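PDB 6G1D: hydrogen peroxide-inducible genes activator from Corynebacterium glutamicum, which senses hydrogen peroxide by a peroxidatic mechanism and, as a LysR-type transcription factor, probably controls the transcription of peroxide-responsive genes. Local coordinates for residues I107-P112 with A278-G283; H140-L145 with S159-M164. The protein carries 1 engineered substitution. One frame throughout, in Å; residues are numbered along the deposited sequence.

In the fold
Both contacts lie in the LysR substrate-binding domain, and their centres are 16 Å apart. Contact 1 is buried and brings the loop before helix 111-125 to strand 267-287. Contact 2 is at the surface and lies within the length of chain that contact 1 closes. There helix 138-147 meets the loop that leads into strand 164-179. The two contacts touch where Leu141 CD1 packs 3.8 Å from Ile107 N. A sulfate ion, probably from the crystallisation liquor, sits at contact 1 and also bonds to His207 and to the backbone N of Leu209 and Ser208. Ser208 is probably the engineered replacement of the peroxidatic cysteine, so contact 1 borders the probable peroxide-sensing site.

Contact 1 of 2, residues I107-P112 with A278-G283; sequences IPTAAP and ANRRIG. With SO4 (sulfate ion), chain M.
Ile107 reaches Arg280 with its CD1 methyl, 4.0 Å from NH1. The two side chains run past each other in opposite directions. Ile107 CD1 also lies 4.4 Å from Ile282 CD1, which sits over one face of the Arg280 guanidinium, offset toward the rim. The carbonyl of Ile107 accepts from both Ala110 N and Ala111 N, which turns the chain into helix 111-125. Pro108 adds ring carbons beside the sulfate. Thr109 carries the polar part. Arg280 approaches it end-on: NH1 gives a 2.8 Å bond to Thr109 OG1, and NH2 gives a 2.9 Å bond to Thr109 O. Both acceptors lie close to the guanidinium plane, although NH2 stands 49° above the plane of the carbonyl. This loop follows strand 100-106 in a fold of the periplasmic-binding-protein type. Thr109 N donates to sulfate O1 at 2.9 Å, and OG1 also donates to O1 at a very short, doubtful distance. Arg280 stays extended from CG to NE, which carries its end across to the loop. Its NH2 also forms a salt bridge with Glu172. Ala110 sets CB 3.9 Å from Arg280 NH2, obliquely to the guanidinium.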
ATOM      1  N   ILE B 107      16.910 -11.202  -5.096  1.00 34.48           N
ATOM      2  CA  ILE B 107      15.641 -11.819  -4.717  1.00 34.31           C
ATOM      3  C   ILE B 107      15.673 -12.379  -3.268  1.00 34.52           C
ATOM      4  O   ILE B 107      16.733 -12.830  -2.790  1.00 33.17           O
ATOM      5  CB  ILE B 107      15.198 -12.900  -5.722  1.00 33.41           C
ATOM      6  CG1 ILE B 107      16.202 -14.052  -5.812  1.00 33.60           C
ATOM      7  CG2 ILE B 107      14.971 -12.294  -7.108  1.00 35.12           C
ATOM      8  CD1 ILE B 107      15.703 -15.215  -6.628  1.00 36.47           C
ATOM      9  N   PRO B 108      14.534 -12.310  -2.554  1.00 35.65           N
ATOM     10  CA  PRO B 108      14.548 -12.629  -1.122  1.00 38.11           C
ATOM     11  C   PRO B 108      14.892 -14.071  -0.745  1.00 34.89           C
ATOM     12  O   PRO B 108      15.314 -14.303   0.387  1.00 40.33           O
ATOM     13  CB  PRO B 108      13.116 -12.329  -0.661  1.00 38.85           C
ATOM     14  CG  PRO B 108      12.467 -11.566  -1.738  1.00 41.32           C
ATOM     15  CD  PRO B 108      13.244 -11.727  -2.989  1.00 40.01           C
ATOM     16  N   THR B 109      14.684 -15.020  -1.657  1.00 35.07           N
ATOM     17  CA  THR B 109      15.035 -16.409  -1.406  1.00 36.41           C
ATOM     18  C   THR B 109      16.467 -16.763  -1.823  1.00 33.68           C
ATOM     19  O   THR B 109      16.816 -17.934  -1.794  1.00 32.46           O
ATOM     20  CB  THR B 109      14.045 -17.398  -2.081  1.00 33.83           C
ATOM     21  OG1 THR B 109      14.173 -17.334  -3.503  1.00 34.71           O
ATOM     22  CG2 THR B 109      12.613 -17.103  -1.635  1.00 35.53           C
ATOM     23  N   ALA B 110      17.251 -15.776  -2.264  1.00 33.63           N
ATOM     24  CA  ALA B 110      18.692 -15.934  -2.411  1.00 34.53           C
ATOM     25  C   ALA B 110      19.502 -15.031  -1.482  1.00 36.92           C
ATOM     26  O   ALA B 110      20.525 -15.483  -0.939  1.00 33.94           O
ATOM     27  CB  ALA B 110      19.108 -15.712  -3.845  1.00 35.65           C
ATOM     28  N   ALA B 111      19.034 -13.791  -1.265  1.00 31.59           N
ATOM     29  CA  ALA B 111      19.801 -12.759  -0.555  1.00 32.65           C
ATOM     30  C   ALA B 111      20.444 -13.157   0.788  1.00 34.76           C
ATOM     31  O   ALA B 111      21.636 -13.090   0.935  1.00 35.22           O
ATOM     32  CB  ALA B 111      18.926 -11.524  -0.331  1.00 33.56           C
ATOM     33  N   PRO B 112      19.626 -13.575   1.774  1.00 36.31           N
ATOM     34  CA  PRO B 112      20.203 -13.823   3.081  1.00 33.96           C
ATOM     35  C   PRO B 112      21.235 -14.952   3.077  1.00 32.64           C
ATOM     36  O   PRO B 112      22.069 -14.988   3.961  1.00 35.97           O
ATOM     37  CB  PRO B 112      18.978 -14.146   3.937  1.00 34.78           C
ATOM     38  CG  PRO B 112      17.935 -14.613   2.944  1.00 35.78           C
ATOM     39  CD  PRO B 112      18.165 -13.793   1.744  1.00 38.48           C
ATOM     40  N   ALA B 278      15.528 -30.847 -10.265  1.00 41.98           N
ATOM     41  CA  ALA B 278      14.734 -29.964  -9.434  1.00 41.00           C
ATOM     42  C   ALA B 278      15.650 -28.871  -8.920  1.00 38.24           C
ATOM     43  O   ALA B 278      16.280 -29.010  -7.844  1.00 37.03           O
ATOM     44  CB  ALA B 278      14.100 -30.775  -8.278  1.00 40.95           C
ATOM     45  N   ASN B 279      15.750 -27.804  -9.697  1.00 39.03           N
ATOM     46  CA  ASN B 279      16.700 -26.733  -9.403  1.00 40.77           C
ATOM     47  C   ASN B 279      16.199 -25.381  -9.966  1.00 42.10           C
ATOM     48  O   ASN B 279      15.172 -25.342 -10.621  1.00 39.83           O
ATOM     49  CB  ASN B 279      18.111 -27.136  -9.934  1.00 39.17           C
ATOM     50  CG  ASN B 279      18.174 -27.232 -11.440  1.00 41.38           C
ATOM     51  OD1 ASN B 279      17.300 -26.778 -12.149  1.00 41.64           O
ATOM     52  ND2 ASN B 279      19.235 -27.840 -11.932  1.00 42.78           N
ATOM     53  N   ARG B 280      16.911 -24.299  -9.688  1.00 39.17           N
ATOM     54  CA  ARG B 280      16.648 -23.001 -10.345  1.00 36.75           C
ATOM     55  C   ARG B 280      17.954 -22.492 -10.906  1.00 37.50           C
ATOM     56  O   ARG B 280      19.026 -22.792 -10.350  1.00 36.63           O
ATOM     57  CB  ARG B 280      16.074 -22.003  -9.367  1.00 35.48           C
ATOM     58  CG  ARG B 280      16.989 -21.662  -8.211  1.00 36.81           C
ATOM     59  CD  ARG B 280      16.338 -20.696  -7.293  1.00 38.81           C
ATOM     60  NE  ARG B 280      17.188 -20.357  -6.168  1.00 35.60           N
ATOM     61  CZ  ARG B 280      16.826 -19.521  -5.205  1.00 35.08           C
ATOM     62  NH1 ARG B 280      15.625 -18.934  -5.231  1.00 37.26           N
ATOM     63  NH2 ARG B 280      17.662 -19.264  -4.217  1.00 36.25           N
ATOM     64  N   ARG B 281      17.880 -21.763 -12.018  1.00 37.22           N
ATOM     65  CA  ARG B 281      19.060 -21.139 -12.611  1.00 37.56           C
ATOM     66  C   ARG B 281      19.124 -19.702 -12.138  1.00 37.11           C
ATOM     67  O   ARG B 281      18.202 -18.920 -12.411  1.00 37.39           O
ATOM     68  CB  ARG B 281      19.035 -21.234 -14.139  1.00 44.07           C
ATOM     69  CG  ARG B 281      20.229 -20.544 -14.796  1.00 45.52           C
ATOM     70  CD  ARG B 281      20.564 -21.163 -16.128  1.00 51.67           C
ATOM     71  NE  ARG B 281      21.369 -22.382 -15.987  1.00 53.41           N
ATOM     72  CZ  ARG B 281      21.573 -23.270 -16.963  1.00 58.86           C
ATOM     73  NH1 ARG B 281      20.958 -23.176 -18.132  1.00 69.14           N
ATOM     74  NH2 ARG B 281      22.348 -24.327 -16.713  1.00 56.43           N
ATOM     75  N   ILE B 282      20.190 -19.368 -11.427  1.00 36.19           N
ATOM     76  CA  ILE B 282      20.427 -18.032 -10.928  1.00 35.50           C
ATOM     77  C   ILE B 282      21.402 -17.331 -11.861  1.00 38.25           C
ATOM     78  O   ILE B 282      22.326 -17.954 -12.423  1.00 36.81           O
ATOM     79  CB  ILE B 282      20.999 -18.076  -9.500  1.00 36.97           C
ATOM     80  CG1 ILE B 282      19.986 -18.672  -8.551  1.00 36.98           C
ATOM     81  CG2 ILE B 282      21.359 -16.680  -9.005  1.00 36.82           C
ATOM     82  CD1 ILE B 282      18.678 -17.880  -8.404  1.00 36.61           C
ATOM     83  N   GLY B 283      21.157 -16.043 -12.043  1.00 39.93           N
ATOM     84  CA  GLY B 283      21.914 -15.223 -12.983  1.00 40.29           C
ATOM     85  C   GLY B 283      22.018 -13.783 -12.517  1.00 42.59           C
ATOM     86  O   GLY B 283      21.272 -13.324 -11.619  1.00 39.26           O
TER
HETATM   87  S   SO4 M 402      11.902 -14.990  -4.752  1.00 57.88           S
HETATM   88  O1  SO4 M 402      13.482 -15.206  -4.278  1.00 58.60           O
HETATM   89  O2  SO4 M 402      11.585 -14.047  -6.139  1.00 61.32           O
HETATM   90  O3  SO4 M 402      11.383 -16.566  -4.918  1.00 58.58           O
HETATM   91  O4  SO4 M 402      11.229 -14.240  -3.487  1.00 57.97           O

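Contact 2 of 2, residues H140-L145 with S159-M164; sequences HLLALL and SEAPGM
Leu142 and Leu145 of helix 138-147 pack on Ala161 and Met164 in an apolar contact of helix and loop at the protein surface. The loop runs from strand 152-156 into strand 164-179. Apolar side chains dominate, with two carbonyl oxygens at van der Waals distance.

Leu142 points toward the loop and works with both branches. Leu142 CD2 meets Ala161 CB at 3.8 Å, and Leu142 CD1 lies 3.9 Å from the carbonyl O of Ser159. With chi1 at -71°, CG stands beside the backbone N and opposite the carbonyl carbon, which directs CG to the loop side. The second torsion, 166°, then sets where the two methyls lie.

The helix lies in a beta-alpha-beta crossover of the domain. It links strand 129-135 to the parallel strand 152-156, with strand 100-106 between the two in the sheet. The loop then returns the chain to strand 164-179, so the contact packs the crossover helix against the connection that follows it.

Met164 crosses Leu145 at a slant. Met164 CE is 3.7 Å from Leu145 CB, and Met164 SD is 3.8 Å from Leu145 CD2. Met164 CE also lies 3.9 Å from the carbonyl O of Leu142. The Met164 chain is bent at chi2, -56°, and this curls the thioether back to the helix. Val285 of strand 267-287 touches both Leu145 and Met164.

The loop has its own polar order. Ser159 OG accepts a 3.2 Å bond from Ala161 N, an ST turn, and it is also hydrogen-bonded to Glu166. A type I beta turn runs from Ala161 to Met164, closed by a weak 3.4 Å bond from Met164 N to Ala161 O. On the helix, Leu145 O accepts from Arg287 NH1.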
ATOM      1  N   HIS B 140       9.868  -6.015  -9.126  1.00 50.00           N
ATOM      2  CA  HIS B 140      10.389  -4.730  -8.615  1.00 52.84           C
ATOM      3  C   HIS B 140      11.852  -4.528  -8.978  1.00 49.25           C
ATOM      4  O   HIS B 140      12.227  -3.425  -9.363  1.00 53.29           O
ATOM      5  CB  HIS B 140      10.224  -4.590  -7.109  1.00 52.82           C
ATOM      6  CG  HIS B 140       8.805  -4.669  -6.661  1.00 66.56           C
ATOM      7  ND1 HIS B 140       7.947  -3.581  -6.636  1.00 69.88           N
ATOM      8  CD2 HIS B 140       8.100  -5.723  -6.196  1.00 69.17           C
ATOM      9  CE1 HIS B 140       6.768  -3.976  -6.195  1.00 67.65           C
ATOM     10  NE2 HIS B 140       6.838  -5.268  -5.910  1.00 80.71           N
ATOM     11  N   LEU B 141      12.672  -5.585  -8.873  1.00 41.66           N
ATOM     12  CA  LEU B 141      14.076  -5.467  -9.258  1.00 42.66           C
ATOM     13  C   LEU B 141      14.211  -5.101 -10.733  1.00 43.20           C
ATOM     14  O   LEU B 141      15.021  -4.262 -11.060  1.00 45.05           O
ATOM     15  CB  LEU B 141      14.885  -6.745  -8.962  1.00 40.50           C
ATOM     16  CG  LEU B 141      14.972  -7.155  -7.501  1.00 41.02           C
ATOM     17  CD1 LEU B 141      15.769  -8.462  -7.432  1.00 38.91           C
ATOM     18  CD2 LEU B 141      15.568  -6.085  -6.617  1.00 44.41           C
ATOM     19  N   LEU B 142      13.410  -5.690 -11.616  1.00 47.20           N
ATOM     20  CA  LEU B 142      13.494  -5.331 -13.041  1.00 48.24           C
ATOM     21  C   LEU B 142      13.094  -3.885 -13.292  1.00 47.22           C
ATOM     22  O   LEU B 142      13.722  -3.225 -14.116  1.00 49.69           O
ATOM     23  CB  LEU B 142      12.662  -6.279 -13.911  1.00 52.04           C
ATOM     24  CG  LEU B 142      13.272  -7.694 -14.014  1.00 56.39           C
ATOM     25  CD1 LEU B 142      12.221  -8.636 -14.591  1.00 55.49           C
ATOM     26  CD2 LEU B 142      14.593  -7.698 -14.830  1.00 53.54           C
ATOM     27  N   ALA B 143      12.113  -3.380 -12.553  1.00 49.62           N
ATOM     28  CA  ALA B 143      11.706  -1.967 -12.686  1.00 53.18           C
ATOM     29  C   ALA B 143      12.827  -1.016 -12.188  1.00 52.07           C
ATOM     30  O   ALA B 143      13.131  -0.008 -12.840  1.00 53.48           O
ATOM     31  CB  ALA B 143      10.395  -1.700 -11.952  1.00 51.87           C
ATOM     32  N   LEU B 144      13.448  -1.368 -11.066  1.00 47.07           N
ATOM     33  CA  LEU B 144      14.560  -0.590 -10.522  1.00 46.49           C
ATOM     34  C   LEU B 144      15.761  -0.604 -11.492  1.00 46.80           C
ATOM     35  O   LEU B 144      16.443   0.399 -11.657  1.00 48.47           O
ATOM     36  CB  LEU B 144      14.989  -1.110  -9.126  1.00 45.18           C
ATOM     37  CG  LEU B 144      13.913  -0.916  -8.007  1.00 46.08           C
ATOM     38  CD1 LEU B 144      14.199  -1.824  -6.808  1.00 46.42           C
ATOM     39  CD2 LEU B 144      13.723   0.543  -7.542  1.00 47.11           C
ATOM     40  N   LEU B 145      16.010  -1.742 -12.131  1.00 48.90           N
ATOM     41  CA  LEU B 145      17.081  -1.855 -13.130  1.00 51.10           C
ATOM     42  C   LEU B 145      16.806  -0.946 -14.310  1.00 49.79           C
ATOM     43  O   LEU B 145      17.697  -0.246 -14.758  1.00 54.48           O
ATOM     44  CB  LEU B 145      17.202  -3.310 -13.631  1.00 48.75           C
ATOM     45  CG  LEU B 145      18.513  -4.000 -14.069  1.00 52.16           C
ATOM     46  CD1 LEU B 145      19.707  -3.723 -13.178  1.00 54.58           C
ATOM     47  CD2 LEU B 145      18.276  -5.493 -14.170  1.00 53.42           C
ATOM     48  N   SER B 159      15.085 -13.818 -17.282  1.00 55.29           N
ATOM     49  CA  SER B 159      14.433 -12.616 -16.784  1.00 55.92           C
ATOM     50  C   SER B 159      13.230 -12.237 -17.649  1.00 58.75           C
ATOM     51  O   SER B 159      12.285 -11.629 -17.164  1.00 58.89           O
ATOM     52  CB  SER B 159      15.413 -11.443 -16.745  1.00 57.25           C
ATOM     53  OG  SER B 159      15.639 -10.931 -18.053  1.00 64.64           O
ATOM     54  N   GLU B 160      13.288 -12.604 -18.938  1.00 61.52           N
ATOM     55  CA  GLU B 160      12.277 -12.245 -19.946  1.00 63.74           C
ATOM     56  C   GLU B 160      12.034 -10.727 -20.017  1.00 71.24           C
ATOM     57  O   GLU B 160      10.935 -10.243 -20.277  1.00 66.48           O
ATOM     58  CB  GLU B 160      10.966 -13.042 -19.737  1.00 70.46           C
ATOM     59  CG  GLU B 160      11.047 -14.532 -20.076  1.00 75.45           C
ATOM     60  CD  GLU B 160      11.427 -14.848 -21.522  1.00 82.79           C
ATOM     61  OE1 GLU B 160      12.211 -15.806 -21.756  1.00 75.57           O
ATOM     62  OE2 GLU B 160      10.945 -14.139 -22.432  1.00 87.73           O
ATOM     63  N   ALA B 161      13.111  -9.962 -19.817  1.00 63.64           N
ATOM     64  CA  ALA B 161      13.085  -8.520 -19.789  1.00 66.54           C
ATOM     65  C   ALA B 161      13.882  -8.022 -21.001  1.00 66.85           C
ATOM     66  O   ALA B 161      15.078  -8.226 -21.089  1.00 64.55           O
ATOM     67  CB  ALA B 161      13.694  -8.024 -18.496  1.00 71.34           C
ATOM     68  N   PRO B 162      13.193  -7.383 -21.958  1.00 80.48           N
ATOM     69  CA  PRO B 162      13.863  -7.092 -23.221  1.00 86.23           C
ATOM     70  C   PRO B 162      15.127  -6.251 -23.251  1.00 80.75           C
ATOM     71  O   PRO B 162      15.980  -6.524 -24.151  1.00 84.21           O
ATOM     72  CB  PRO B 162      12.743  -6.444 -24.068  1.00 91.34           C
ATOM     73  CG  PRO B 162      11.851  -5.839 -23.066  1.00 86.69           C
ATOM     74  CD  PRO B 162      11.796  -6.922 -21.991  1.00 81.77           C
ATOM     75  N   GLY B 163      15.311  -5.233 -22.419  1.00 61.73           N
ATOM     76  CA  GLY B 163      16.557  -4.433 -22.544  1.00 62.96           C
ATOM     77  C   GLY B 163      17.791  -4.964 -21.793  1.00 63.13           C
ATOM     78  O   GLY B 163      18.614  -4.150 -21.382  1.00 59.87           O
ATOM     79  N   MET B 164      17.759  -6.202 -21.316  1.00 59.38           N
ATOM     80  CA  MET B 164      18.698  -6.672 -20.296  1.00 57.17           C
ATOM     81  C   MET B 164      19.677  -7.687 -20.854  1.00 56.47           C
ATOM     82  O   MET B 164      19.360  -8.397 -21.788  1.00 59.91           O
ATOM     83  CB  MET B 164      17.930  -7.297 -19.125  1.00 55.16           C
ATOM     84  CG  MET B 164      16.926  -6.378 -18.457  1.00 54.77           C
ATOM     85  SD  MET B 164      17.586  -4.842 -17.868  1.00 60.76           S
ATOM     86  CE  MET B 164      16.121  -4.161 -17.096  1.00 60.58           C
TER